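Local coordinates for phosphoacetylglucosamine mutase (PDB 5O9X), which interconverts N-acetylglucosamine 6-phosphate and N-acetylglucosamine 1-phosphate, probably by way of a sugar 1,6-bisphosphate, at residues 39-44 / 102-107; 49-54 / 109-114; 324-329 / 394-399. The protein carries 1 engineered substitution. One frame throughout, in Å; residues are numbered along the deposited sequence.

Contact 1. Residues 39-44 / 102-107; sequences LNTVVY and APLENI
Thr41 meets Leu104 and Tyr44 meets Ile107, two small apolar touches with no hydrogen bond across. The CG2 methyl of Thr41 lies 3.9 Å from Leu104 CD2 and 4.1 Å from Leu104 CD1, so it faces both ends of the leucine fork. With chi1 at 66°, Thr41 puts OG1 between its backbone N and carbonyl carbon and sends this methyl out beside the N. One turn on, the Tyr44 ring is approached at its edge, near the ring plane: Ile107 CD1, at the far end of an extended side chain, comes within 4.3 Å of Tyr44 CD2. The phenol end reaches past the contact to bond with the backbone O of Ile10, which ties it to helix 4-14. Ala13 and Ala14, also of helix 4-14, touch the same tyrosine, and Val144 and Ala148 reach it from helix 138-151. On the other segment, a turn closed by Asn106 N to Pro103 O (3.0 Å) presents Leu104 just before helix 107-118 begins. Val42 packs instead on strand 32-35. Helix 40-56 thus lies between the sheet and the link joining helices 91-101 and 107-118, in the layered alpha/beta/alpha domain I of the phosphohexomutases.

Contact 2. Residues 49-54 / 109-114; sequences LATLRS and DVYDEL
Helices 40-56 and 107-118 run nearly parallel here, their local axes 11.3 Å apart at closest approach and crossing at -18°, with Leu52 and Leu114 the nearest pair by CA. Leu52 and Tyr111 carry most of the contact. Leu52 CG stands 3.6 Å from Tyr111 CE2, Leu52 CD2 is equally near Tyr111 CZ, and the leucine meets the ring obliquely. The other methyl, Leu52 CD1, turns to the backbone end of Leu114 and lies 3.8 Å from Leu114 CB. Tyr111 holds CG anti to its backbone N (chi1 -168°), which lays the ring across toward the neighbouring helix. Its hydroxyl oxygen ends beside a methyl, with Tyr111 OH 3.5 Å from Thr51 CG2. The hydroxyl of Thr51 is engaged separately, by Thr152 OG1 and by Gly47 O one turn back. Leu114 also packs on Tyr95 and Leu99 of helix 91-101, where Leu49 finds Trp92 and Ala96. The ionic partners lie off this interface: Arg53 pairs with Asp82, and Asp112 with Arg7. With four buried side chains and no hydrogen bond across, the helices are held here by shape and by the exclusion of water rather than by directional bonds.

Contact 3. Residues 324-329 / 394-399; sequences AGIAQK and LKTIKN
A single threonine methyl makes this small, partly buried apolar contact: Thr396, in the second half of helix 391-399, packs against Ile326 and Lys329 in the loop between helix 306-324 and strand 332-337. Thr396 CG2 is 4.0 Å from Ile326 CD1 and 4.0 Å from Lys329 CB, and so touches both. This methyl stands anti to the backbone N, while OG1, beside that N, bonds back to the backbone O of Asn392, four residues earlier in the same helix. Ile326 runs alongside the threonine in the opposite sense, and its buried side chain also meets Leu411 of helix 405-420. Lys329 crosses more obliquely and contributes the aliphatic part of its chain, with CD 4.1 Å from Thr396 CG2. The loop is shaped by a Schellman motif at the end of helix 306-324, where Gly325 takes a positive phi of 89°, and it leads on into the sheet of domain III. Just beyond, Lys329 N bonds to Ile326 O at 2.9 Å, closing a turn that brings Ile326 and Lys329 to the same methyl. Gln328 folds back over the same loop: its NE2 reaches Gly325 O at 3.0 Å, nearly straight at 166°, with the donor tilted 25° from the carbonyl plane. On the helix side, Ile397 packs on Phe389 of strand 385-389 and on Thr418 of helix 405-420.

How the contacts relate
From the N terminus, helix 40-56 supplies the first segments of contacts 1 and 2, near its start and on its later turns. Both loops it opens run through strands 61-66 and 75-81 and helix 91-101. Contact 1 closes first, at the link 102-107, and contact 2 at helix 107-118, so the two cross along the chain. They also touch in space, Ala102 CB lying 3.7 Å from Val110 CG2, and together tie helix 40-56 to the link 102-107 and helix 107-118 in domain I. Contact 3 follows in series within domain III, closing a loop from the turn after helix 306-324 to helix 391-399. Its centre is about 50 Å from that of contact 1 and 44 Å from that of contact 2.

Contact 1. Residues 39-44 / 102-107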
loop_
_atom_site.group_PDB
_atom_site.type_symbol
_atom_site.label_atom_id
_atom_site.label_comp_id
_atom_site.label_asym_id
_atom_site.label_seq_id
_atom_site.Cartn_x
_atom_site.Cartn_y
_atom_site.Cartn_z
ATOM N N LEU A 39 -21.404 -6.107 2.918
ATOM C CA LEU A 39 -20.929 -5.300 1.813
ATOM C C LEU A 39 -21.845 -5.060 0.587
ATOM O O LEU A 39 -21.580 -4.137 -0.191
ATOM C CB LEU A 39 -19.567 -5.823 1.350
ATOM C CG LEU A 39 -18.468 -5.263 2.267
ATOM C CD1 LEU A 39 -17.253 -6.183 2.110
ATOM C CD2 LEU A 39 -18.136 -3.789 1.903
ATOM N N ASN A 40 -22.927 -5.829 0.376
ATOM C CA ASN A 40 -23.626 -5.650 -0.922
ATOM C C ASN A 40 -24.004 -4.178 -1.285
ATOM O O ASN A 40 -23.714 -3.694 -2.398
ATOM C CB ASN A 40 -24.913 -6.492 -0.944
ATOM C CG ASN A 40 -24.643 -7.961 -1.210
ATOM O OD1 ASN A 40 -23.497 -8.397 -1.499
ATOM N ND2 ASN A 40 -25.671 -8.748 -1.066
ATOM N N THR A 41 -24.675 -3.476 -0.364
ATOM C CA THR A 41 -25.211 -2.173 -0.729
ATOM C C THR A 41 -24.061 -1.161 -0.887
ATOM O O THR A 41 -24.145 -0.213 -1.675
ATOM C CB THR A 41 -26.280 -1.694 0.241
ATOM O OG1 THR A 41 -25.732 -1.436 1.546
ATOM C CG2 THR A 41 -27.384 -2.750 0.373
ATOM N N VAL A 42 -22.986 -1.393 -0.138
ATOM C CA VAL A 42 -21.779 -0.574 -0.190
ATOM C C VAL A 42 -21.150 -0.633 -1.587
ATOM O O VAL A 42 -20.846 0.395 -2.194
ATOM C CB VAL A 42 -20.728 -1.014 0.877
ATOM C CG1 VAL A 42 -19.467 -0.195 0.744
ATOM C CG2 VAL A 42 -21.241 -0.739 2.269
ATOM N N VAL A 43 -20.916 -1.846 -2.055
ATOM C CA VAL A 43 -20.318 -2.085 -3.344
ATOM C C VAL A 43 -21.229 -1.493 -4.453
ATOM O O VAL A 43 -20.739 -0.937 -5.463
ATOM C CB VAL A 43 -20.048 -3.625 -3.509
ATOM C CG1 VAL A 43 -19.620 -3.962 -4.927
ATOM C CG2 VAL A 43 -18.965 -4.070 -2.471
ATOM N N TYR A 44 -22.536 -1.701 -4.283
ATOM C CA TYR A 44 -23.502 -1.141 -5.251
ATOM C C TYR A 44 -23.315 0.380 -5.296
ATOM O O TYR A 44 -23.208 0.944 -6.367
ATOM C CB TYR A 44 -24.940 -1.494 -4.820
ATOM C CG TYR A 44 -25.944 -1.116 -5.858
ATOM C CD1 TYR A 44 -26.098 -1.891 -7.000
ATOM C CD2 TYR A 44 -26.644 0.089 -5.749
ATOM C CE1 TYR A 44 -26.988 -1.514 -8.003
ATOM C CE2 TYR A 44 -27.558 0.473 -6.743
ATOM C CZ TYR A 44 -27.730 -0.336 -7.844
ATOM O OH TYR A 44 -28.608 0.057 -8.841
ATOM N N ALA A 102 -26.847 6.300 2.134
ATOM C CA ALA A 102 -28.206 6.592 1.645
ATOM C C ALA A 102 -29.127 5.400 1.874
ATOM O O ALA A 102 -28.734 4.243 1.541
ATOM C CB ALA A 102 -28.173 6.891 0.169
ATOM N N PRO A 103 -30.369 5.661 2.400
ATOM C CA PRO A 103 -31.375 4.609 2.318
ATOM C C PRO A 103 -31.466 4.165 0.873
ATOM O O PRO A 103 -31.316 4.976 -0.053
ATOM C CB PRO A 103 -32.669 5.285 2.778
ATOM C CG PRO A 103 -32.240 6.514 3.505
ATOM C CD PRO A 103 -30.937 6.939 2.879
ATOM N N LEU A 104 -31.648 2.864 0.687
ATOM C CA LEU A 104 -31.671 2.273 -0.630
ATOM C C LEU A 104 -32.762 2.858 -1.511
ATOM O O LEU A 104 -32.565 3.087 -2.718
ATOM C CB LEU A 104 -31.843 0.738 -0.443
ATOM C CG LEU A 104 -30.983 -0.252 -1.182
ATOM C CD1 LEU A 104 -29.561 0.266 -1.261
ATOM C CD2 LEU A 104 -31.038 -1.596 -0.483
ATOM N N GLU A 105 -33.921 3.090 -0.892
ATOM C CA GLU A 105 -35.098 3.711 -1.525
ATOM C C GLU A 105 -34.716 5.042 -2.195
ATOM O O GLU A 105 -35.294 5.398 -3.220
ATOM C CB GLU A 105 -36.188 3.995 -0.466
ATOM C CG GLU A 105 -36.698 2.767 0.278
ATOM C CD GLU A 105 -35.634 2.045 1.148
ATOM O OE1 GLU A 105 -34.836 2.709 1.878
ATOM O OE2 GLU A 105 -35.600 0.784 1.078
ATOM N N ASN A 106 -33.735 5.737 -1.601
ATOM C CA ASN A 106 -33.361 7.113 -1.941
ATOM C C ASN A 106 -32.050 7.199 -2.700
ATOM O O ASN A 106 -31.627 8.295 -3.063
ATOM C CB ASN A 106 -33.227 7.951 -0.675
ATOM C CG ASN A 106 -34.554 8.144 0.051
ATOM O OD1 ASN A 106 -35.613 7.723 -0.428
ATOM N ND2 ASN A 106 -34.499 8.789 1.204
ATOM N N ILE A 107 -31.410 6.050 -2.956
ATOM C CA ILE A 107 -30.074 6.055 -3.597
ATOM C C ILE A 107 -30.090 6.766 -4.970
ATOM O O ILE A 107 -29.117 7.447 -5.286
ATOM C CB ILE A 107 -29.385 4.659 -3.612
ATOM C CG1 ILE A 107 -27.857 4.840 -3.686
ATOM C CG2 ILE A 107 -29.940 3.732 -4.703
ATOM C CD1 ILE A 107 -27.045 3.602 -3.361
#

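Contact 2. Residues 49-54 / 109-114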
loop_
_atom_site.group_PDB
_atom_site.type_symbol
_atom_site.label_atom_id
_atom_site.label_comp_id
_atom_site.label_asym_id
_atom_site.label_seq_id
_atom_site.Cartn_x
_atom_site.Cartn_y
_atom_site.Cartn_z
ATOM N N LEU A 49 -20.738 5.636 -7.685
ATOM C CA LEU A 49 -19.662 6.619 -7.567
ATOM C C LEU A 49 -18.606 6.530 -8.685
ATOM O O LEU A 49 -18.218 7.562 -9.230
ATOM C CB LEU A 49 -18.995 6.519 -6.212
ATOM C CG LEU A 49 -18.094 7.754 -6.036
ATOM C CD1 LEU A 49 -18.889 9.028 -5.769
ATOM C CD2 LEU A 49 -17.119 7.530 -4.939
ATOM N N ALA A 50 -18.159 5.304 -9.008
ATOM C CA ALA A 50 -17.190 5.092 -10.069
ATOM C C ALA A 50 -17.735 5.661 -11.387
ATOM O O ALA A 50 -16.965 6.215 -12.161
ATOM C CB ALA A 50 -16.837 3.577 -10.250
ATOM N N THR A 51 -19.012 5.464 -11.646
ATOM C CA THR A 51 -19.647 5.991 -12.903
ATOM C C THR A 51 -19.539 7.557 -12.909
ATOM O O THR A 51 -19.057 8.157 -13.873
ATOM C CB THR A 51 -21.137 5.598 -13.020
ATOM O OG1 THR A 51 -21.285 4.180 -13.125
ATOM C CG2 THR A 51 -21.779 6.219 -14.307
ATOM N N LEU A 52 -19.925 8.179 -11.792
ATOM C CA LEU A 52 -19.847 9.628 -11.668
ATOM C C LEU A 52 -18.434 10.141 -11.797
ATOM O O LEU A 52 -18.215 11.220 -12.404
ATOM C CB LEU A 52 -20.461 10.115 -10.342
ATOM C CG LEU A 52 -21.990 9.894 -10.222
ATOM C CD1 LEU A 52 -22.484 10.512 -8.927
ATOM C CD2 LEU A 52 -22.799 10.475 -11.400
ATOM N N ARG A 53 -17.464 9.396 -11.249
ATOM C CA ARG A 53 -16.085 9.853 -11.277
ATOM C C ARG A 53 -15.592 9.845 -12.679
ATOM O O ARG A 53 -14.940 10.805 -13.127
ATOM C CB ARG A 53 -15.121 8.993 -10.361
ATOM C CG ARG A 53 -13.670 9.477 -10.337
ATOM C CD ARG A 53 -13.582 10.864 -9.735
ATOM N NE ARG A 53 -12.217 11.289 -9.515
ATOM C CZ ARG A 53 -11.824 12.539 -9.413
ATOM N NH1 ARG A 53 -12.703 13.549 -9.616
ATOM N NH2 ARG A 53 -10.557 12.770 -9.136
ATOM N N SER A 54 -15.883 8.756 -13.378
ATOM C CA SER A 54 -15.383 8.607 -14.734
ATOM C C SER A 54 -15.978 9.714 -15.614
ATOM O O SER A 54 -15.232 10.364 -16.371
ATOM C CB SER A 54 -15.814 7.258 -15.293
ATOM O OG SER A 54 -15.316 7.121 -16.596
ATOM N N ASP A 109 -32.046 9.383 -5.786
ATOM C CA ASP A 109 -32.091 10.814 -5.481
ATOM C C ASP A 109 -30.742 11.320 -5.050
ATOM O O ASP A 109 -30.285 12.377 -5.520
ATOM C CB ASP A 109 -33.154 11.108 -4.403
ATOM C CG ASP A 109 -34.605 10.750 -4.870
ATOM O OD1 ASP A 109 -34.883 10.654 -6.095
ATOM O OD2 ASP A 109 -35.473 10.533 -4.005
ATOM N N VAL A 110 -30.060 10.553 -4.173
ATOM C CA VAL A 110 -28.701 10.902 -3.789
ATOM C C VAL A 110 -27.814 10.992 -5.022
ATOM O O VAL A 110 -27.050 11.938 -5.156
ATOM C CB VAL A 110 -28.176 9.962 -2.687
ATOM C CG1 VAL A 110 -26.716 10.239 -2.376
ATOM C CG2 VAL A 110 -29.026 10.154 -1.427
ATOM N N TYR A 111 -27.957 10.037 -5.954
ATOM C CA TYR A 111 -27.212 10.057 -7.233
ATOM C C TYR A 111 -27.416 11.391 -7.992
ATOM O O TYR A 111 -26.438 12.058 -8.372
ATOM C CB TYR A 111 -27.651 8.883 -8.099
ATOM C CG TYR A 111 -26.817 8.565 -9.338
ATOM C CD1 TYR A 111 -27.357 8.740 -10.649
ATOM C CD2 TYR A 111 -25.518 8.001 -9.229
ATOM C CE1 TYR A 111 -26.617 8.396 -11.791
ATOM C CE2 TYR A 111 -24.793 7.655 -10.371
ATOM C CZ TYR A 111 -25.323 7.861 -11.639
ATOM O OH TYR A 111 -24.593 7.519 -12.745
ATOM N N ASP A 112 -28.675 11.783 -8.221
ATOM C CA ASP A 112 -28.968 13.087 -8.887
ATOM C C ASP A 112 -28.483 14.297 -8.098
ATOM O O ASP A 112 -27.941 15.260 -8.679
ATOM C CB ASP A 112 -30.458 13.229 -9.229
ATOM C CG ASP A 112 -30.843 12.418 -10.454
ATOM O OD1 ASP A 112 -30.114 12.520 -11.493
ATOM O OD2 ASP A 112 -31.864 11.679 -10.364
ATOM N N GLU A 113 -28.612 14.220 -6.769
ATOM C CA GLU A 113 -28.132 15.273 -5.895
ATOM C C GLU A 113 -26.629 15.438 -6.167
ATOM O O GLU A 113 -26.125 16.566 -6.351
ATOM C CB GLU A 113 -28.426 14.841 -4.472
ATOM C CG GLU A 113 -28.267 15.846 -3.364
ATOM C CD GLU A 113 -28.386 15.185 -1.986
ATOM O OE1 GLU A 113 -29.332 14.369 -1.740
ATOM O OE2 GLU A 113 -27.513 15.481 -1.146
ATOM N N LEU A 114 -25.927 14.299 -6.308
ATOM C CA LEU A 114 -24.496 14.332 -6.600
ATOM C C LEU A 114 -24.155 14.862 -7.954
ATOM O O LEU A 114 -23.139 15.594 -8.083
ATOM C CB LEU A 114 -23.807 12.975 -6.336
ATOM C CG LEU A 114 -23.546 12.684 -4.870
ATOM C CD1 LEU A 114 -23.070 11.227 -4.649
ATOM C CD2 LEU A 114 -22.562 13.670 -4.259
#

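Contact 3. Residues 324-329 / 394-399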
loop_
_atom_site.group_PDB
_atom_site.type_symbol
_atom_site.label_atom_id
_atom_site.label_comp_id
_atom_site.label_asym_id
_atom_site.label_seq_id
_atom_site.Cartn_x
_atom_site.Cartn_y
_atom_site.Cartn_z
ATOM N N ALA A 324 26.512 9.740 -11.046
ATOM C CA ALA A 324 26.077 10.231 -12.326
ATOM C C ALA A 324 26.399 11.753 -12.517
ATOM O O ALA A 324 26.201 12.260 -13.614
ATOM C CB ALA A 324 24.567 9.994 -12.539
ATOM N N GLY A 325 26.785 12.454 -11.451
ATOM C CA GLY A 325 27.254 13.840 -11.482
ATOM C C GLY A 325 26.070 14.763 -11.343
ATOM O O GLY A 325 26.146 15.958 -11.679
ATOM N N ILE A 326 24.968 14.223 -10.816
ATOM C CA ILE A 326 23.714 14.981 -10.702
ATOM C C ILE A 326 23.088 15.128 -9.269
ATOM O O ILE A 326 21.890 15.476 -9.161
ATOM C CB ILE A 326 22.636 14.524 -11.747
ATOM C CG1 ILE A 326 22.256 13.013 -11.610
ATOM C CG2 ILE A 326 23.031 15.014 -13.168
ATOM C CD1 ILE A 326 21.091 12.575 -12.491
ATOM N N ALA A 327 23.898 14.897 -8.229
ATOM C CA ALA A 327 23.447 14.916 -6.824
ATOM C C ALA A 327 22.731 16.213 -6.455
ATOM O O ALA A 327 21.656 16.173 -5.861
ATOM C CB ALA A 327 24.598 14.713 -5.876
ATOM N N GLN A 328 23.328 17.341 -6.850
ATOM C CA GLN A 328 22.800 18.685 -6.610
ATOM C C GLN A 328 21.434 18.927 -7.281
ATOM O O GLN A 328 20.654 19.718 -6.815
ATOM C CB GLN A 328 23.888 19.735 -7.002
ATOM C CG GLN A 328 24.368 19.764 -8.491
ATOM C CD GLN A 328 24.998 18.454 -9.132
ATOM O OE1 GLN A 328 25.867 17.741 -8.563
ATOM N NE2 GLN A 328 24.578 18.189 -10.363
ATOM N N LYS A 329 21.112 18.171 -8.327
ATOM C CA LYS A 329 19.831 18.285 -9.091
ATOM C C LYS A 329 18.736 17.274 -8.697
ATOM O O LYS A 329 17.607 17.411 -9.138
ATOM C CB LYS A 329 20.069 18.166 -10.623
ATOM C CG LYS A 329 21.157 19.083 -11.181
ATOM C CD LYS A 329 21.206 19.126 -12.707
ATOM C CE LYS A 329 20.254 20.168 -13.313
ATOM N NZ LYS A 329 20.099 20.084 -14.803
ATOM N N LEU A 394 12.692 13.514 -13.604
ATOM C CA LEU A 394 12.687 12.567 -14.723
ATOM C C LEU A 394 13.401 13.148 -15.935
ATOM O O LEU A 394 14.090 12.405 -16.658
ATOM C CB LEU A 394 11.288 12.124 -15.103
ATOM C CG LEU A 394 10.572 11.240 -14.097
ATOM C CD1 LEU A 394 9.102 11.059 -14.524
ATOM C CD2 LEU A 394 11.306 9.881 -13.971
ATOM N N LYS A 395 13.202 14.459 -16.141
ATOM C CA LYS A 395 13.831 15.204 -17.257
ATOM C C LYS A 395 15.354 15.207 -17.070
ATOM O O LYS A 395 16.047 14.846 -17.981
ATOM C CB LYS A 395 13.267 16.649 -17.395
ATOM C CG LYS A 395 12.195 16.818 -18.469
ATOM C CD LYS A 395 11.828 18.301 -18.753
ATOM C CE LYS A 395 13.028 19.179 -19.171
ATOM N NZ LYS A 395 12.694 20.528 -19.732
ATOM N N THR A 396 15.839 15.550 -15.872
ATOM C CA THR A 396 17.244 15.426 -15.498
ATOM C C THR A 396 17.784 14.018 -15.732
ATOM O O THR A 396 18.843 13.883 -16.335
ATOM C CB THR A 396 17.469 15.811 -14.044
ATOM O OG1 THR A 396 16.927 17.108 -13.812
ATOM C CG2 THR A 396 18.984 15.814 -13.699
ATOM N N ILE A 397 17.069 12.976 -15.261
ATOM C CA ILE A 397 17.519 11.576 -15.415
ATOM C C ILE A 397 17.579 11.170 -16.898
ATOM O O ILE A 397 18.480 10.445 -17.307
ATOM C CB ILE A 397 16.619 10.626 -14.581
ATOM C CG1 ILE A 397 16.860 10.942 -13.079
ATOM C CG2 ILE A 397 16.922 9.160 -14.879
ATOM C CD1 ILE A 397 15.840 10.319 -12.141
ATOM N N LYS A 398 16.612 11.645 -17.680
ATOM C CA LYS A 398 16.514 11.289 -19.088
ATOM C C LYS A 398 17.567 12.034 -19.948
ATOM O O LYS A 398 18.163 11.413 -20.829
ATOM C CB LYS A 398 15.096 11.588 -19.649
ATOM C CG LYS A 398 14.839 11.042 -21.067
ATOM C CD LYS A 398 13.618 11.677 -21.722
ATOM C CE LYS A 398 13.285 10.926 -23.003
ATOM N NZ LYS A 398 11.914 11.253 -23.497
ATOM N N ASN A 399 17.790 13.317 -19.679
ATOM C CA ASN A 399 18.508 14.210 -20.606
ATOM C C ASN A 399 19.923 14.555 -20.252
ATOM O O ASN A 399 20.592 15.134 -21.077
ATOM C CB ASN A 399 17.743 15.532 -20.777
ATOM C CG ASN A 399 16.346 15.323 -21.347
ATOM O OD1 ASN A 399 16.094 14.376 -22.098
ATOM N ND2 ASN A 399 15.425 16.211 -20.979
#